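Side-chain contacts in cystathionine gamma-lyase (Saccharomyces cerevisiae, PDB 1N8P), which belongs to the Cys/Met metabolism family of PLP-dependent enzymes and carries pyridoxal-5'-phosphate in its pocket: residues Y72-S77 / F229-I234; A84-S89 / I196-A201. All coordinates share one frame; numbering follows the deposited sequence.

Contact 1 (Y72-S77 / F229-I234); sequences YGLAFS and FLQNAI
Phe76 and Gln231 join an outermost strand of the large mixed sheet to helix 221-234. Strand 72-76 and helix segment 229-234 run in roughly the same direction, with 24° between their axes and 10.1 Å at closest approach. Gln231 reaches from the helix toward the strand. Its CG is anti to the backbone N (chi1 -179°), and the chain continues extended, which carries the amide past the Phe76 ring to the strand backbone. The aliphatic part of the glutamine does most of the touching. Gln231 CG and Phe76 CE2 are 3.4 Å apart, and CB of the glutamine packs on the same corner of the ring. The approach is oblique, and the ring and amide planes are turned 56° against each other.

Strand 72-76 bonds along one edge to strand 214-218, the antiparallel member of the seven-stranded sheet. This is the large-domain sheet of fold type I PLP enzymes. On the outer edge the Ala75 backbone N is hydrogen-bonded to Glu61 of helix 55-67, and Glu61 also packs on Gln231. The Ala75 methyl points away from 229-234 and packs on Leu60 and Pro238. Gln231 OE1 lies 3.4 Å from Ala75 O; both are acceptors and no hydrogen bond joins them. The amide is tied instead to its own helix, by a weak bond from NE2 to Gln228 O. Leu74 comes from the strand toward the helix. Its CD2 stands 4.2 Å from Gln231 OE1, and its side chain also meets Tyr224, Leu227 and Gln228. Beyond the strand, Ser77 OG is hydrogen-bonded to Ser77 OG of the second subunit, which places the contact close to a subunit interface.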
loop_
_atom_site.group_PDB
_atom_site.type_symbol
_atom_site.label_atom_id
_atom_site.label_comp_id
_atom_site.label_asym_id
_atom_site.label_seq_id
_atom_site.Cartn_x
_atom_site.Cartn_y
_atom_site.Cartn_z
ATOM N N TYR A 72 13.137 -25.525 4.414
ATOM C CA TYR A 72 13.132 -24.194 5.007
ATOM C C TYR A 72 13.323 -22.978 4.082
ATOM O O TYR A 72 13.950 -23.067 3.029
ATOM C CB TYR A 72 14.184 -24.158 6.128
ATOM C CG TYR A 72 14.061 -25.335 7.081
ATOM C CD1 TYR A 72 14.750 -26.534 6.841
ATOM C CD2 TYR A 72 13.225 -25.270 8.206
ATOM C CE1 TYR A 72 14.609 -27.637 7.694
ATOM C CE2 TYR A 72 13.078 -26.365 9.067
ATOM C CZ TYR A 72 13.770 -27.541 8.802
ATOM O OH TYR A 72 13.617 -28.618 9.644
ATOM N N GLY A 73 12.771 -21.841 4.514
ATOM C CA GLY A 73 12.888 -20.584 3.790
ATOM C C GLY A 73 13.052 -19.412 4.750
ATOM O O GLY A 73 12.642 -19.478 5.912
ATOM N N LEU A 74 13.668 -18.333 4.276
ATOM C CA LEU A 74 13.894 -17.133 5.100
ATOM C C LEU A 74 14.032 -15.895 4.206
ATOM O O LEU A 74 14.883 -15.852 3.330
ATOM C CB LEU A 74 15.173 -17.272 5.949
ATOM C CG LEU A 74 15.239 -18.311 7.069
ATOM C CD1 LEU A 74 16.624 -18.256 7.650
ATOM C CD2 LEU A 74 14.200 -18.031 8.154
ATOM N N ALA A 75 13.203 -14.885 4.415
ATOM C CA ALA A 75 13.310 -13.708 3.578
ATOM C C ALA A 75 14.095 -12.670 4.318
ATOM O O ALA A 75 14.211 -12.733 5.531
ATOM C CB ALA A 75 11.957 -13.188 3.239
ATOM N N PHE A 76 14.669 -11.739 3.568
ATOM C CA PHE A 76 15.454 -10.637 4.126
ATOM C C PHE A 76 15.251 -9.366 3.278
ATOM O O PHE A 76 14.643 -9.415 2.200
ATOM C CB PHE A 76 16.945 -10.993 4.173
ATOM C CG PHE A 76 17.265 -12.210 5.012
ATOM C CD1 PHE A 76 17.293 -13.483 4.437
ATOM C CD2 PHE A 76 17.552 -12.082 6.376
ATOM C CE1 PHE A 76 17.605 -14.611 5.208
ATOM C CE2 PHE A 76 17.870 -13.208 7.157
ATOM C CZ PHE A 76 17.895 -14.472 6.574
ATOM N N SER A 77 15.758 -8.234 3.765
ATOM C CA SER A 77 15.636 -6.954 3.069
ATOM C C SER A 77 16.061 -7.021 1.608
ATOM O O SER A 77 15.394 -6.511 0.735
ATOM C CB SER A 77 16.494 -5.926 3.762
ATOM O OG SER A 77 16.298 -5.951 5.161
ATOM N N PHE A 229 18.491 -17.055 13.455
ATOM C CA PHE A 229 18.891 -16.347 14.660
ATOM C C PHE A 229 19.423 -15.008 14.192
ATOM O O PHE A 229 18.797 -13.992 14.434
ATOM C CB PHE A 229 19.969 -17.104 15.460
ATOM C CG PHE A 229 20.422 -16.367 16.716
ATOM C CD1 PHE A 229 19.745 -16.520 17.922
ATOM C CD2 PHE A 229 21.498 -15.481 16.674
ATOM C CE1 PHE A 229 20.132 -15.802 19.062
ATOM C CE2 PHE A 229 21.883 -14.762 17.812
ATOM C CZ PHE A 229 21.199 -14.923 19.003
ATOM N N LEU A 230 20.560 -15.011 13.502
ATOM C CA LEU A 230 21.140 -13.769 12.986
ATOM C C LEU A 230 20.035 -12.842 12.460
ATOM O O LEU A 230 20.031 -11.634 12.744
ATOM C CB LEU A 230 22.121 -14.068 11.845
ATOM C CG LEU A 230 23.482 -14.652 12.219
ATOM C CD1 LEU A 230 24.157 -15.209 11.004
ATOM C CD2 LEU A 230 24.349 -13.566 12.839
ATOM N N GLN A 231 19.092 -13.424 11.716
ATOM C CA GLN A 231 17.977 -12.681 11.132
ATOM C C GLN A 231 17.247 -11.890 12.201
ATOM O O GLN A 231 17.134 -10.665 12.121
ATOM C CB GLN A 231 16.987 -13.636 10.455
ATOM C CG GLN A 231 15.788 -12.963 9.786
ATOM C CD GLN A 231 14.589 -13.892 9.716
ATOM O OE1 GLN A 231 13.847 -13.901 8.739
ATOM N NE2 GLN A 231 14.387 -14.678 10.774
ATOM N N ASN A 232 16.753 -12.599 13.209
ATOM C CA ASN A 232 16.016 -11.952 14.275
ATOM C C ASN A 232 16.860 -10.924 15.017
ATOM O O ASN A 232 16.361 -9.886 15.435
ATOM C CB ASN A 232 15.507 -13.002 15.251
ATOM C CG ASN A 232 14.772 -12.395 16.409
ATOM O OD1 ASN A 232 13.587 -12.111 16.308
ATOM N ND2 ASN A 232 15.475 -12.179 17.521
ATOM N N ALA A 233 18.150 -11.200 15.153
ATOM C CA ALA A 233 19.045 -10.320 15.903
ATOM C C ALA A 233 19.627 -9.144 15.149
ATOM O O ALA A 233 19.899 -8.107 15.753
ATOM C CB ALA A 233 20.203 -11.145 16.546
ATOM N N ILE A 234 19.860 -9.298 13.851
ATOM C CA ILE A 234 20.414 -8.187 13.078
ATOM C C ILE A 234 19.266 -7.337 12.541
ATOM O O ILE A 234 19.439 -6.155 12.271
ATOM C CB ILE A 234 21.248 -8.672 11.886
ATOM C CG1 ILE A 234 20.324 -9.404 10.894
ATOM C CG2 ILE A 234 22.417 -9.531 12.382
ATOM C CD1 ILE A 234 20.923 -9.678 9.541
#

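Contact 2 (A84-S89 / I196-A201); sequences ATILQS and IVVHSA. With PLP (pyridoxal-5'-phosphate), chain E.
Ile86 sets CG1 beside its backbone N (chi1 -59°) and the chain runs on extended, which carries CD1 off helix 79-88 to Ile196 and Val198. Ile196 answers with an extended CG1-CD1 arm of its own. The two isoleucines meet tip to tip, with Ile86 CD1 4.1 Å from Ile196 CD1. Val198 offers its CG2 methyl, and Ile86 CD1 lies 3.6 Å from Val198 CG2. One methyl of the helix thus touches two alternate residues of strand 196-200. Val197, between them, points away and packs on Leu190.

The helix covers this face of the large mixed sheet. The backbones stay well apart, with the CA atoms of Ile86 and Ile196 9.3 Å from each other. Leu141 and Trp143 of strand 139-144 extend the apolar layer around Ile86, and Trp143 also touches Val198.

Near the helix end, Ile86 O accepts a hydrogen bond from Ser89 OG at 2.8 Å. The hydroxyl approaches at a C=O...OG angle of 125°, tilted 29° from the carbonyl plane. A weak bond from Ser89 N falls on the same oxygen.

At the far end of the strand the chemistry changes. Ser200 donates from OG to PLP O4P, the ester oxygen of the cofactor, at 2.7 Å. Gly79 N and Ser80 OG, at the start of the helix, are also hydrogen-bonded to it. Between 84-89 and 196-201 the side chains meet through methyl groups, while the helix start and the strand end supply polar groups to pyridoxal-5'-phosphate. The helix start would probably also help to stabilise the negative charge of the phosphate.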
loop_
_atom_site.group_PDB
_atom_site.type_symbol
_atom_site.label_atom_id
_atom_site.label_comp_id
_atom_site.label_asym_id
_atom_site.label_seq_id
_atom_site.Cartn_x
_atom_site.Cartn_y
_atom_site.Cartn_z
ATOM N N ALA A 84 24.678 -11.565 3.231
ATOM C CA ALA A 84 25.309 -11.019 4.422
ATOM C C ALA A 84 25.094 -11.869 5.649
ATOM O O ALA A 84 26.028 -12.099 6.414
ATOM C CB ALA A 84 24.811 -9.597 4.683
ATOM N N THR A 85 23.865 -12.316 5.850
ATOM C CA THR A 85 23.554 -13.137 6.998
ATOM C C THR A 85 24.345 -14.434 6.882
ATOM O O THR A 85 24.836 -14.959 7.879
ATOM C CB THR A 85 22.051 -13.421 7.052
ATOM O OG1 THR A 85 21.370 -12.167 7.052
ATOM C CG2 THR A 85 21.670 -14.225 8.318
ATOM N N ILE A 86 24.489 -14.935 5.660
ATOM C CA ILE A 86 25.223 -16.168 5.462
ATOM C C ILE A 86 26.716 -15.985 5.779
ATOM O O ILE A 86 27.337 -16.847 6.406
ATOM C CB ILE A 86 25.077 -16.692 4.023
ATOM C CG1 ILE A 86 23.604 -16.943 3.689
ATOM C CG2 ILE A 86 25.854 -17.999 3.879
ATOM C CD1 ILE A 86 23.378 -17.572 2.265
ATOM N N LEU A 87 27.299 -14.871 5.363
ATOM C CA LEU A 87 28.694 -14.666 5.649
ATOM C C LEU A 87 28.973 -14.396 7.128
ATOM O O LEU A 87 30.025 -14.767 7.640
ATOM C CB LEU A 87 29.231 -13.527 4.803
ATOM C CG LEU A 87 29.258 -13.813 3.305
ATOM C CD1 LEU A 87 29.591 -12.545 2.550
ATOM C CD2 LEU A 87 30.282 -14.873 2.989
ATOM N N GLN A 88 28.048 -13.753 7.832
ATOM C CA GLN A 88 28.288 -13.450 9.236
ATOM C C GLN A 88 27.951 -14.636 10.121
ATOM O O GLN A 88 28.213 -14.608 11.318
ATOM C CB GLN A 88 27.498 -12.202 9.665
ATOM C CG GLN A 88 26.000 -12.389 9.838
ATOM C CD GLN A 88 25.217 -11.071 9.704
ATOM O OE1 GLN A 88 24.029 -10.999 10.047
ATOM N NE2 GLN A 88 25.878 -10.029 9.188
ATOM N N SER A 89 27.372 -15.676 9.531
ATOM C CA SER A 89 27.034 -16.874 10.280
ATOM C C SER A 89 28.290 -17.740 10.283
ATOM O O SER A 89 28.363 -18.756 10.989
ATOM C CB SER A 89 25.866 -17.645 9.628
ATOM O OG SER A 89 26.265 -18.383 8.476
ATOM N N ILE A 196 22.646 -24.390 0.515
ATOM C CA ILE A 196 21.760 -23.232 0.551
ATOM C C ILE A 196 21.518 -22.665 -0.844
ATOM O O ILE A 196 22.440 -22.609 -1.666
ATOM C CB ILE A 196 22.322 -22.070 1.421
ATOM C CG1 ILE A 196 22.963 -22.596 2.688
ATOM C CG2 ILE A 196 21.197 -21.191 1.894
ATOM C CD1 ILE A 196 23.441 -21.491 3.605
ATOM N N VAL A 197 20.269 -22.248 -1.088
ATOM C CA VAL A 197 19.848 -21.619 -2.342
ATOM C C VAL A 197 19.525 -20.193 -1.999
ATOM O O VAL A 197 18.683 -19.950 -1.138
ATOM C CB VAL A 197 18.551 -22.168 -2.887
ATOM C CG1 VAL A 197 18.765 -22.612 -4.312
ATOM C CG2 VAL A 197 18.041 -23.275 -2.018
ATOM N N VAL A 198 20.182 -19.257 -2.673
ATOM C CA VAL A 198 19.958 -17.824 -2.451
ATOM C C VAL A 198 19.223 -17.220 -3.656
ATOM O O VAL A 198 19.382 -17.684 -4.780
ATOM C CB VAL A 198 21.294 -17.081 -2.279
ATOM C CG1 VAL A 198 21.066 -15.617 -2.278
ATOM C CG2 VAL A 198 21.945 -17.477 -0.992
ATOM N N HIS A 199 18.401 -16.209 -3.423
ATOM C CA HIS A 199 17.685 -15.554 -4.509
ATOM C C HIS A 199 17.545 -14.103 -4.198
ATOM O O HIS A 199 17.449 -13.698 -3.039
ATOM C CB HIS A 199 16.269 -16.024 -4.651
ATOM C CG HIS A 199 16.124 -17.389 -5.223
ATOM N ND1 HIS A 199 15.959 -17.608 -6.570
ATOM C CD2 HIS A 199 16.004 -18.596 -4.624
ATOM C CE1 HIS A 199 15.734 -18.891 -6.781
ATOM N NE2 HIS A 199 15.755 -19.512 -5.616
ATOM N N SER A 200 17.541 -13.323 -5.264
ATOM C CA SER A 200 17.299 -11.913 -5.166
ATOM C C SER A 200 15.851 -11.980 -5.682
ATOM O O SER A 200 15.619 -12.204 -6.877
ATOM C CB SER A 200 18.197 -11.177 -6.127
ATOM O OG SER A 200 17.942 -9.809 -6.015
ATOM N N ALA A 201 14.883 -11.863 -4.772
ATOM C CA ALA A 201 13.473 -11.964 -5.124
ATOM C C ALA A 201 12.993 -10.740 -5.878
ATOM O O ALA A 201 11.814 -10.641 -6.260
ATOM C CB ALA A 201 12.631 -12.184 -3.854
HETATM N N1 PLP E . 22.543 -11.211 -6.984
HETATM C C2 PLP E . 22.166 -11.366 -8.302
HETATM C C2A PLP E . 22.636 -12.658 -8.960
HETATM C C3 PLP E . 21.352 -10.263 -8.892
HETATM O O3 PLP E . 20.999 -10.525 -10.174
HETATM C C4 PLP E . 21.008 -9.116 -8.114
HETATM C C4A PLP E . 20.224 -7.988 -8.725
HETATM C C5 PLP E . 21.488 -9.086 -6.703
HETATM C C6 PLP E . 22.232 -10.130 -6.185
HETATM C C5A PLP E . 21.058 -7.900 -5.823
HETATM O O4P PLP E . 19.875 -8.140 -5.084
HETATM P P PLP E . 19.354 -7.059 -4.082
HETATM O O1P PLP E . 18.048 -7.551 -3.717
HETATM O O2P PLP E . 19.289 -5.761 -4.859
HETATM O O3P PLP E . 20.381 -7.038 -3.052
#

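The centres of the two contacts lie about 9 Å apart, and both reach the same sheet. Along the chain, contact 2 is nested inside the loop closed by contact 1, and strand 72-76 leads directly into helix 79-88. The helices of the two contacts also touch. Ile234 CD1 of contact 1 packs 3.5 Å from Thr85 OG1 of contact 2. Phe76 packs on Thr82, in the same helix as Ile86. The cofactor is closer to contact 2, which binds it through Ser200. The Phe76 side chain of contact 1 is about 9 Å from the same PLP, between nearest atoms.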